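Local structure of secreted effector protein SopD (Salmonella typhimurium, 5CPC) at residues R144-Q149 with P248-L253; L200-D205 with I305-C310; S213-I218 with V290-L295; Y234-G239 with H299-H304. The protein acts as a type III secreted effector that alters host cell physiology, contributes to replication in macrophages and, with SopB, to membrane fission and macropinosome formation during invasion. One frame throughout, in Å; residues are numbered along the deposited sequence.

Interaction 1: R144-Q149 with P248-L253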
# COMPACT_ATOMS: atom_id res chain seq x y z
N ARG A 144 9.63 -2.24 2.07
CA ARG A 144 9.99 -1.58 0.85
C ARG A 144 9.54 -2.30 -0.42
O ARG A 144 8.87 -1.68 -1.20
CB ARG A 144 11.45 -1.44 0.80
CG ARG A 144 11.89 -0.79 -0.45
CD ARG A 144 13.21 -0.40 -0.13
NE ARG A 144 14.17 -1.03 -0.98
CZ ARG A 144 15.45 -1.05 -0.64
NH1 ARG A 144 16.34 -1.56 -1.45
NH2 ARG A 144 15.78 -0.52 0.53
N GLN A 145 9.92 -3.57 -0.64
CA GLN A 145 9.33 -4.36 -1.72
C GLN A 145 7.82 -4.38 -1.77
O GLN A 145 7.26 -4.27 -2.85
CB GLN A 145 9.87 -5.80 -1.80
CG GLN A 145 9.29 -6.66 -2.98
CD GLN A 145 9.38 -8.15 -2.68
OE1 GLN A 145 8.38 -8.79 -2.30
NE2 GLN A 145 10.61 -8.72 -2.81
N LEU A 146 7.13 -4.50 -0.64
CA LEU A 146 5.69 -4.35 -0.69
C LEU A 146 5.20 -2.94 -1.12
O LEU A 146 4.19 -2.81 -1.84
CB LEU A 146 5.03 -4.77 0.65
CG LEU A 146 3.54 -4.53 0.75
CD1 LEU A 146 2.85 -5.50 -0.20
CD2 LEU A 146 2.98 -4.77 2.19
N PHE A 147 5.85 -1.91 -0.59
CA PHE A 147 5.53 -0.48 -0.85
C PHE A 147 5.63 -0.26 -2.34
O PHE A 147 4.81 0.43 -2.94
CB PHE A 147 6.59 0.40 -0.15
CG PHE A 147 6.46 1.89 -0.41
CD1 PHE A 147 5.62 2.67 0.34
CD2 PHE A 147 7.23 2.51 -1.41
CE1 PHE A 147 5.50 4.02 0.09
CE2 PHE A 147 7.11 3.85 -1.66
CZ PHE A 147 6.26 4.62 -0.91
N LEU A 148 6.64 -0.87 -2.92
CA LEU A 148 6.95 -0.64 -4.32
C LEU A 148 5.90 -1.36 -5.18
O LEU A 148 5.57 -0.90 -6.28
CB LEU A 148 8.34 -1.22 -4.60
CG LEU A 148 9.46 -0.33 -5.13
CD1 LEU A 148 9.34 1.28 -5.01
CD2 LEU A 148 10.84 -0.85 -4.63
N GLN A 149 5.41 -2.49 -4.69
CA GLN A 149 4.42 -3.32 -5.40
C GLN A 149 3.11 -2.54 -5.47
O GLN A 149 2.43 -2.58 -6.51
CB GLN A 149 4.14 -4.67 -4.75
CG GLN A 149 5.26 -5.72 -4.88
CD GLN A 149 4.84 -7.01 -4.18
OE1 GLN A 149 4.00 -7.77 -4.68
NE2 GLN A 149 5.35 -7.23 -2.98
N PRO A 248 3.71 2.75 8.54
CA PRO A 248 2.85 3.90 8.16
C PRO A 248 2.94 4.32 6.66
O PRO A 248 1.95 4.84 6.10
CB PRO A 248 3.38 5.06 9.03
CG PRO A 248 4.39 4.46 10.02
CD PRO A 248 4.72 3.06 9.57
N CYS A 249 4.08 4.16 5.99
CA CYS A 249 4.06 4.44 4.51
C CYS A 249 3.11 3.49 3.74
O CYS A 249 2.46 3.90 2.76
CB CYS A 249 5.44 4.38 3.89
SG CYS A 249 6.49 5.66 4.52
N ILE A 250 3.02 2.23 4.20
CA ILE A 250 2.22 1.26 3.49
C ILE A 250 0.77 1.53 3.80
O ILE A 250 -0.06 1.69 2.89
CB ILE A 250 2.71 -0.16 3.73
CG1 ILE A 250 4.02 -0.40 2.95
CG2 ILE A 250 1.62 -1.19 3.30
CD1 ILE A 250 4.79 -1.63 3.37
N SER A 251 0.42 1.67 5.08
CA SER A 251 -0.96 2.08 5.32
C SER A 251 -1.37 3.44 4.69
O SER A 251 -2.52 3.62 4.24
CB SER A 251 -1.37 1.87 6.81
OG SER A 251 -0.87 2.80 7.67
N TYR A 252 -0.44 4.40 4.62
CA TYR A 252 -0.74 5.68 4.02
C TYR A 252 -1.05 5.50 2.56
O TYR A 252 -2.04 6.04 2.05
CB TYR A 252 0.47 6.66 4.13
CG TYR A 252 0.41 7.80 3.14
CD1 TYR A 252 -0.48 8.86 3.33
CD2 TYR A 252 1.18 7.78 1.96
CE1 TYR A 252 -0.59 9.89 2.40
CE2 TYR A 252 1.07 8.83 1.02
CZ TYR A 252 0.17 9.88 1.26
OH TYR A 252 0.05 10.92 0.38
N LEU A 253 -0.16 4.78 1.88
CA LEU A 253 -0.30 4.62 0.45
C LEU A 253 -1.54 3.81 0.07
O LEU A 253 -2.20 4.14 -0.96
CB LEU A 253 0.98 4.08 -0.18
CG LEU A 253 1.22 4.10 -1.67
CD1 LEU A 253 1.46 5.51 -2.23
CD2 LEU A 253 2.38 3.23 -1.93
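Phe-147 reaches out of helix 141-160 and meets three residues of helix 248-256, each from a different direction. Leu-253 lays its CD2 methyl over one face of the ring in a CH-pi contact, 4.2 Å from CD2 to the centroid of Phe-147 and 26° off the ring normal, with the two side chains crossing at about a right angle. Cys-249 comes in obliquely, its CB 3.8 Å from CE1 of Phe-147, while Ile-250 CG1 sits at the ring's edge, near its plane, 4.1 Å from Phe-147 CB. What carries the ring across is its first torsion: CG lies opposite the backbone N (chi1 175°). The preceding residue, Leu-146, rests its CD2 on Ile-250 CD1 at 3.8 Å; Ala-185, Val-186 and Met-189 of helix 180-190 also touch Leu-146. The five touching residues are all buried; Leu-128 closes on Phe-147, and Ile-150, Cys-151 and Ile-154 continue the cover along Leu-253. The far side of helix 141-160 is another matter. Gln-145 is exposed and, like Leu-148, starts its side chain away from the partner helix, so the solvent-facing surface adds nothing to the contact. The two short helical segments run almost alongside, their axes 9.8 Å apart at an angle of 14°, close to the centre of the chain. This is near-parallel helix-helix packing through an apolar seam, here in the hydrophobic core of a fold with more helix than strand.

Interaction 2: L200-D205 with I305-C310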
# COMPACT_ATOMS: atom_id res chain seq x y z
N LEU A 200 -14.73 -13.22 9.60
CA LEU A 200 -14.58 -12.55 10.90
C LEU A 200 -14.93 -13.46 12.07
O LEU A 200 -15.82 -14.29 11.98
CB LEU A 200 -15.40 -11.27 10.98
CG LEU A 200 -16.91 -11.38 10.76
CD1 LEU A 200 -17.60 -11.70 12.04
CD2 LEU A 200 -17.44 -10.08 10.25
N VAL A 201 -14.19 -13.31 13.15
CA VAL A 201 -14.54 -13.95 14.39
C VAL A 201 -15.28 -12.95 15.26
O VAL A 201 -14.86 -11.80 15.38
CB VAL A 201 -13.30 -14.46 15.13
CG1 VAL A 201 -13.73 -15.09 16.49
CG2 VAL A 201 -12.54 -15.46 14.23
N GLU A 202 -16.38 -13.42 15.87
CA GLU A 202 -17.23 -12.61 16.79
C GLU A 202 -16.51 -12.14 18.10
O GLU A 202 -15.95 -12.95 18.87
CB GLU A 202 -18.58 -13.34 17.06
CG GLU A 202 -19.79 -12.47 17.37
CD GLU A 202 -20.26 -11.54 16.20
OE1 GLU A 202 -20.74 -10.43 16.53
OE2 GLU A 202 -20.22 -11.87 14.99
N TRP A 203 -16.47 -10.81 18.25
CA TRP A 203 -15.88 -10.11 19.39
C TRP A 203 -16.36 -10.62 20.75
O TRP A 203 -17.56 -10.60 21.00
CB TRP A 203 -16.35 -8.67 19.30
CG TRP A 203 -15.96 -7.75 20.52
CD1 TRP A 203 -16.79 -6.92 21.22
CD2 TRP A 203 -14.65 -7.60 21.11
NE1 TRP A 203 -16.09 -6.25 22.19
CE2 TRP A 203 -14.77 -6.63 22.14
CE3 TRP A 203 -13.39 -8.17 20.86
CZ2 TRP A 203 -13.69 -6.24 22.94
CZ3 TRP A 203 -12.31 -7.79 21.65
CH2 TRP A 203 -12.46 -6.82 22.67
N GLN A 204 -15.46 -11.04 21.64
CA GLN A 204 -15.88 -11.36 23.02
C GLN A 204 -14.96 -10.61 23.93
O GLN A 204 -13.74 -10.86 23.96
CB GLN A 204 -15.78 -12.84 23.34
CG GLN A 204 -16.81 -13.64 22.54
CD GLN A 204 -17.06 -15.00 23.09
OE1 GLN A 204 -16.46 -15.40 24.08
NE2 GLN A 204 -17.99 -15.72 22.46
N ASP A 205 -15.52 -9.68 24.67
CA ASP A 205 -14.70 -8.73 25.36
C ASP A 205 -14.18 -9.26 26.70
O ASP A 205 -14.87 -9.26 27.65
CB ASP A 205 -15.51 -7.44 25.53
CG ASP A 205 -14.70 -6.33 26.22
OD1 ASP A 205 -13.47 -6.48 26.58
OD2 ASP A 205 -15.34 -5.28 26.39
N ILE A 305 -11.63 -9.43 13.90
CA ILE A 305 -12.70 -9.47 14.89
C ILE A 305 -13.81 -8.58 14.39
O ILE A 305 -13.55 -7.45 13.97
CB ILE A 305 -12.10 -9.00 16.23
CG1 ILE A 305 -11.03 -10.02 16.63
CG2 ILE A 305 -13.13 -8.77 17.30
CD1 ILE A 305 -10.38 -9.83 18.04
N GLY A 306 -15.05 -9.07 14.43
CA GLY A 306 -16.18 -8.27 14.03
C GLY A 306 -17.22 -8.31 15.14
O GLY A 306 -17.10 -9.08 16.12
N LYS A 307 -18.28 -7.51 14.97
CA LYS A 307 -19.43 -7.57 15.82
C LYS A 307 -20.62 -7.50 14.88
O LYS A 307 -20.59 -6.79 13.87
CB LYS A 307 -19.45 -6.41 16.84
CG LYS A 307 -20.36 -6.63 18.08
CD LYS A 307 -20.48 -5.36 18.99
CE LYS A 307 -20.92 -4.08 18.18
NZ LYS A 307 -19.73 -3.12 17.89
N ASP A 308 -21.64 -8.30 15.21
CA ASP A 308 -22.90 -8.40 14.46
C ASP A 308 -22.69 -8.51 12.95
O ASP A 308 -23.42 -7.92 12.19
CB ASP A 308 -23.86 -7.24 14.83
CG ASP A 308 -24.25 -7.22 16.32
OD1 ASP A 308 -24.79 -8.26 16.82
OD2 ASP A 308 -24.03 -6.18 17.00
N GLY A 309 -21.64 -9.25 12.54
CA GLY A 309 -21.22 -9.35 11.13
C GLY A 309 -20.50 -8.19 10.41
O GLY A 309 -20.35 -8.22 9.15
N CYS A 310 -20.01 -7.18 11.15
CA CYS A 310 -19.45 -5.95 10.47
C CYS A 310 -17.98 -5.49 10.58
O CYS A 310 -17.72 -4.25 10.70
CB CYS A 310 -20.34 -4.75 10.77
SG CYS A 310 -21.99 -4.96 10.09
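Glu-202 OE1 takes the amide of Asp-308 at 2.7 Å from Asp-308 N, using its syn lone pair; the N-H is clearly bent at 138°. Asp-308 is the second residue of a type I' beta turn, Lys-307 to Cys-310, which is closed by its own bond from Cys-310 N to Lys-307 O. The bend of Glu-202 at its second torsion folds the acid back over the turn. The carboxylate of Asp-308 is near as well, and the two like charges may raise the affinity of either for a proton. Before the turn, in the chain, the backbones pair in parallel. Gly-306 bonds to the residues that flank Glu-202: its N to Val-201 O at 2.9 Å, its O from Trp-203 N at 2.8 Å. Ile-305 CA adds a C-H contact to Val-201 O at 3.2 Å. Leu-200 holds CG between its backbone N and carbonyl carbon (chi1 58°), which lays CD2 against Gly-309 C at 3.6 Å and beside Gly-306, where no side chain competes for the place. Beyond the paired residues, Trp-203 CE3 packs obliquely on Ile-305 CG2 at 3.6 Å, and the Trp-203 ring also meets that of His-299. The whole is a short two-stranded parallel sheet at the surface, finished by a tight turn.

Interaction 3: S213-I218 with V290-L295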
# COMPACT_ATOMS: atom_id res chain seq x y z
N SER A 213 -7.44 0.98 27.48
CA SER A 213 -6.58 2.16 27.44
C SER A 213 -5.20 1.93 26.81
O SER A 213 -4.77 2.72 26.02
CB SER A 213 -6.34 2.73 28.85
OG SER A 213 -7.49 3.41 29.31
N MET A 214 -4.51 0.89 27.25
CA MET A 214 -3.20 0.53 26.66
C MET A 214 -3.31 0.36 25.13
O MET A 214 -2.39 0.76 24.42
CB MET A 214 -2.67 -0.77 27.31
CG MET A 214 -1.22 -1.13 26.95
SD MET A 214 -0.03 0.22 27.02
CE MET A 214 0.35 0.20 28.79
N LEU A 215 -4.44 -0.20 24.63
CA LEU A 215 -4.65 -0.36 23.18
C LEU A 215 -5.00 0.92 22.37
O LEU A 215 -5.00 0.92 21.14
CB LEU A 215 -5.75 -1.39 22.88
CG LEU A 215 -5.53 -2.85 23.23
CD1 LEU A 215 -6.65 -3.78 22.66
CD2 LEU A 215 -4.17 -3.34 22.81
N ALA A 216 -5.38 1.98 23.06
CA ALA A 216 -5.95 3.16 22.41
C ALA A 216 -5.01 3.71 21.30
O ALA A 216 -5.45 4.06 20.20
CB ALA A 216 -6.24 4.24 23.50
N CYS A 217 -3.71 3.66 21.57
CA CYS A 217 -2.74 4.19 20.71
C CYS A 217 -2.56 3.49 19.35
O CYS A 217 -2.06 4.10 18.43
CB CYS A 217 -1.42 4.23 21.47
SG CYS A 217 -0.56 2.65 21.59
N ILE A 218 -2.95 2.22 19.22
CA ILE A 218 -2.79 1.55 17.91
C ILE A 218 -3.89 1.90 16.94
O ILE A 218 -3.94 1.31 15.86
CB ILE A 218 -2.71 -0.01 17.99
CG1 ILE A 218 -4.02 -0.59 18.55
CG2 ILE A 218 -1.49 -0.38 18.79
CD1 ILE A 218 -4.15 -2.14 18.54
N VAL A 290 1.29 -8.40 24.94
CA VAL A 290 0.64 -9.28 25.94
C VAL A 290 -0.85 -9.27 25.69
O VAL A 290 -1.51 -10.31 25.69
CB VAL A 290 0.96 -8.79 27.43
CG1 VAL A 290 0.17 -9.55 28.46
CG2 VAL A 290 2.39 -8.97 27.73
N ILE A 291 -1.41 -8.10 25.48
CA ILE A 291 -2.85 -8.00 25.29
C ILE A 291 -3.35 -8.51 23.92
O ILE A 291 -4.38 -9.16 23.80
CB ILE A 291 -3.29 -6.45 25.41
CG1 ILE A 291 -2.93 -5.89 26.80
CG2 ILE A 291 -4.78 -6.35 25.16
CD1 ILE A 291 -2.91 -4.36 26.88
N LEU A 292 -2.64 -8.18 22.86
CA LEU A 292 -2.89 -8.75 21.54
C LEU A 292 -2.88 -10.25 21.61
O LEU A 292 -3.77 -10.92 21.06
CB LEU A 292 -1.79 -8.24 20.52
CG LEU A 292 -1.87 -6.72 20.27
CD1 LEU A 292 -0.79 -6.26 19.31
CD2 LEU A 292 -3.26 -6.24 19.78
N GLU A 293 -1.89 -10.79 22.31
CA GLU A 293 -1.80 -12.27 22.36
C GLU A 293 -3.05 -12.85 22.98
O GLU A 293 -3.58 -13.89 22.50
CB GLU A 293 -0.58 -12.77 23.17
CG GLU A 293 -0.51 -14.30 23.19
CD GLU A 293 0.41 -14.85 24.23
OE1 GLU A 293 1.06 -15.85 23.94
OE2 GLU A 293 0.48 -14.34 25.38
N LYS A 294 -3.57 -12.14 24.01
CA LYS A 294 -4.77 -12.60 24.72
C LYS A 294 -5.93 -12.55 23.77
O LYS A 294 -6.70 -13.50 23.69
CB LYS A 294 -5.03 -11.73 25.98
CG LYS A 294 -6.46 -11.81 26.64
CD LYS A 294 -6.65 -10.79 27.92
CE LYS A 294 -5.64 -11.00 29.06
NZ LYS A 294 -4.41 -10.04 29.08
N LEU A 295 -6.08 -11.45 23.04
CA LEU A 295 -7.16 -11.31 22.06
C LEU A 295 -7.05 -12.35 20.92
O LEU A 295 -8.04 -12.98 20.49
CB LEU A 295 -7.10 -9.90 21.49
CG LEU A 295 -7.43 -8.76 22.46
CD1 LEU A 295 -7.22 -7.38 21.80
CD2 LEU A 295 -8.89 -8.96 22.84
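Ile-291 and Leu-215 make the centre of this contact, sliding past each other in opposite directions so that Leu-215 CD2 comes to 3.9 Å from Ile-291 CG2. The other end of Ile-291, its CD1, presses on Met-214 CB at 3.6 Å and lies equally close to Met-214 CG. Met-214 then bends at its second and third torsions, which carries the sulfur away from residues 290-295 after the root of the chain has done the touching. One turn along that helix, Leu-295 and Leu-215 point at each other tip to tip, 3.7 Å from CD1 of Leu-215 to CD1 of Leu-295. Leu-215 has CG opposite its carbonyl carbon (chi1 -66°), and both its methyls flank Ile-291 CG2. Leu-292 CD2 stands a little farther off, 4.3 Å from Leu-215 CD2 and 4.4 Å from Ile-218 CD1. Around this shell, Phe-287 and Ile-288 of helix 285-298 extend the cover over Met-214, Leu-207 and Phe-223 close on Leu-215, and Tyr-281 touches Ile-218. Polar ties run outside it: Lys-294 makes a salt bridge to Glu-211 on helix 209-215 itself, and Gln-228 NE2 is hydrogen-bonded to Leu-215 O. With nothing but aliphatic carbons meeting, and five of the six residues buried, the join between residues 214-218, in and after helix 209-215, and helix 285-298 rests on shape and the hydrophobic effect rather than on directional bonds.

Interaction 4: Y234-G239 with H299-H304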
# COMPACT_ATOMS: atom_id res chain seq x y z
N TYR A 234 0.49 -10.59 12.32
CA TYR A 234 0.88 -11.65 13.20
C TYR A 234 1.32 -12.89 12.42
O TYR A 234 0.73 -13.20 11.37
CB TYR A 234 -0.31 -12.08 14.13
CG TYR A 234 -1.72 -11.86 13.58
CD1 TYR A 234 -2.36 -12.84 12.81
CD2 TYR A 234 -2.44 -10.71 13.89
CE1 TYR A 234 -3.65 -12.65 12.35
CE2 TYR A 234 -3.75 -10.51 13.45
CZ TYR A 234 -4.34 -11.49 12.70
OH TYR A 234 -5.62 -11.35 12.24
N GLN A 235 2.31 -13.60 12.96
CA GLN A 235 2.72 -14.92 12.49
C GLN A 235 3.23 -15.72 13.66
O GLN A 235 3.78 -15.17 14.59
CB GLN A 235 3.82 -14.87 11.39
CG GLN A 235 4.87 -13.76 11.49
CD GLN A 235 6.20 -14.10 10.73
OE1 GLN A 235 6.25 -14.99 9.85
NE2 GLN A 235 7.29 -13.41 11.12
N GLU A 236 3.05 -17.03 13.58
CA GLU A 236 3.48 -17.94 14.56
C GLU A 236 4.82 -18.46 14.02
O GLU A 236 4.97 -18.77 12.82
CB GLU A 236 2.42 -19.03 14.75
CG GLU A 236 0.97 -18.47 14.96
CD GLU A 236 -0.10 -19.56 15.30
OE1 GLU A 236 -1.31 -19.23 15.46
OE2 GLU A 236 0.27 -20.74 15.40
N VAL A 237 5.83 -18.45 14.89
CA VAL A 237 7.20 -18.78 14.52
C VAL A 237 7.80 -19.50 15.71
O VAL A 237 7.80 -18.98 16.83
CB VAL A 237 8.00 -17.50 14.04
CG1 VAL A 237 7.64 -16.26 14.90
CG2 VAL A 237 9.51 -17.74 13.94
N GLN A 238 8.22 -20.74 15.49
CA GLN A 238 8.70 -21.64 16.56
C GLN A 238 7.90 -21.52 17.86
O GLN A 238 8.47 -21.27 18.92
CB GLN A 238 10.22 -21.49 16.81
CG GLN A 238 11.13 -22.38 15.91
CD GLN A 238 11.85 -21.60 14.78
OE1 GLN A 238 11.91 -20.36 14.80
NE2 GLN A 238 12.44 -22.33 13.82
N GLY A 239 6.58 -21.69 17.77
CA GLY A 239 5.76 -21.79 18.97
C GLY A 239 5.38 -20.46 19.62
O GLY A 239 4.70 -20.43 20.63
N HIS A 299 -9.79 -15.21 19.97
CA HIS A 299 -10.53 -15.06 18.76
C HIS A 299 -9.99 -15.96 17.61
O HIS A 299 -9.76 -15.49 16.45
CB HIS A 299 -10.53 -13.58 18.35
CG HIS A 299 -11.35 -12.73 19.26
ND1 HIS A 299 -10.88 -12.25 20.45
CD2 HIS A 299 -12.62 -12.29 19.15
CE1 HIS A 299 -11.84 -11.57 21.06
NE2 HIS A 299 -12.90 -11.56 20.28
N GLU A 300 -9.82 -17.25 17.95
CA GLU A 300 -9.58 -18.30 16.97
C GLU A 300 -8.33 -17.98 16.22
O GLU A 300 -8.29 -18.14 15.03
CB GLU A 300 -10.83 -18.51 16.09
CG GLU A 300 -12.04 -18.96 17.00
CD GLU A 300 -13.32 -19.39 16.28
OE1 GLU A 300 -13.44 -19.30 15.05
OE2 GLU A 300 -14.25 -19.83 16.95
N ARG A 301 -7.31 -17.50 16.94
CA ARG A 301 -6.00 -17.17 16.37
C ARG A 301 -6.11 -16.21 15.18
O ARG A 301 -5.53 -16.44 14.10
CB ARG A 301 -5.25 -18.44 15.95
CG ARG A 301 -5.07 -19.44 17.04
CD ARG A 301 -4.02 -20.57 16.72
NE ARG A 301 -3.69 -21.17 18.01
CZ ARG A 301 -2.59 -20.94 18.71
NH1 ARG A 301 -1.62 -20.17 18.23
NH2 ARG A 301 -2.43 -21.51 19.91
N SER A 302 -6.88 -15.15 15.39
CA SER A 302 -7.01 -14.05 14.43
C SER A 302 -7.28 -12.72 15.22
O SER A 302 -7.82 -12.76 16.35
CB SER A 302 -8.20 -14.34 13.58
OG SER A 302 -8.35 -13.28 12.67
N LEU A 303 -6.95 -11.57 14.63
CA LEU A 303 -7.50 -10.31 15.15
C LEU A 303 -8.51 -9.75 14.19
O LEU A 303 -8.96 -8.62 14.34
CB LEU A 303 -6.43 -9.29 15.55
CG LEU A 303 -5.39 -9.76 16.57
CD1 LEU A 303 -4.27 -8.74 16.71
CD2 LEU A 303 -6.06 -9.98 17.90
N HIS A 304 -8.98 -10.58 13.28
CA HIS A 304 -10.04 -10.21 12.34
C HIS A 304 -11.34 -10.42 13.05
O HIS A 304 -12.09 -11.38 12.80
CB HIS A 304 -9.93 -11.00 11.02
CG HIS A 304 -11.04 -10.74 10.04
ND1 HIS A 304 -11.72 -9.54 9.97
CD2 HIS A 304 -11.55 -11.52 9.06
CE1 HIS A 304 -12.64 -9.60 9.03
NE2 HIS A 304 -12.55 -10.79 8.45
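Glu-236 and Arg-301 both carry CG opposite their carbonyl carbons (chi1 -50° and -56°). Glu-236 runs extended beyond CG and Arg-301 from CG to NE, where the guanidinium turns off; the two side chains cross at about a right angle with their charged ends in contact. The result is a salt bridge of 2.9 Å from Arg-301 NH1 to Glu-236 OE1. The oxygen lies in the guanidinium plane, but the nitrogen meets it from above the carboxylate, 59° out of that plane. OE1 also bonds to the hydroxyl of Tyr-296, its stronger partner, a second bond that holds the acid at this exposed rim. Farther in, Tyr-234 points its ring at the loop, and its OH accepts the amide of Leu-303 at 2.7 Å from Leu-303 N in a nearly straight bond. Both acidic and aromatic side chains spring from strand 232-237, one arm of a beta-hairpin completed by strand 240-245; they lie two residues apart on its same face, and that face grips the loop that leads from helix 285-298 to strand 305-306. Within the loop, Ser-302 OG takes the amide of His-304 at 2.8 Å from His-304 N, an ST turn that sets the path of the chain past Leu-303. Glu-194 OE1 is hydrogen-bonded to both the Tyr-234 OH and the Ser-302 OG, tying the buried hydroxyls to a single carboxylate oxygen. Leu-303 crosses the ring obliquely, its CG 3.6 Å from Tyr-234 CE2, and also touches Phe-243, Phe-229 and Leu-295.

How the interactions relate
Interactions 2, 3 and 4 form one cluster, centres 14 to 16 Å apart, on the same side of the chain's centre. Interaction 2 closes the loop in which both others are nested. His-299 and His-304 of interaction 4 join directly to it: His-304 O receives Val-201 N at 2.9 Å and His-299 NE2 receives Gln-204 N at 3.0 Å, probable hydrogen bonds. Leu-295 is where interaction 3 touches the other two, its CD2 3.8 Å from Trp-203 CZ3 and its CB 3.7 Å from Leu-303 CD2. Interaction 1 stands apart near the chain's centre, about 9 Å between nearest atoms from interaction 3, and touches none of the others.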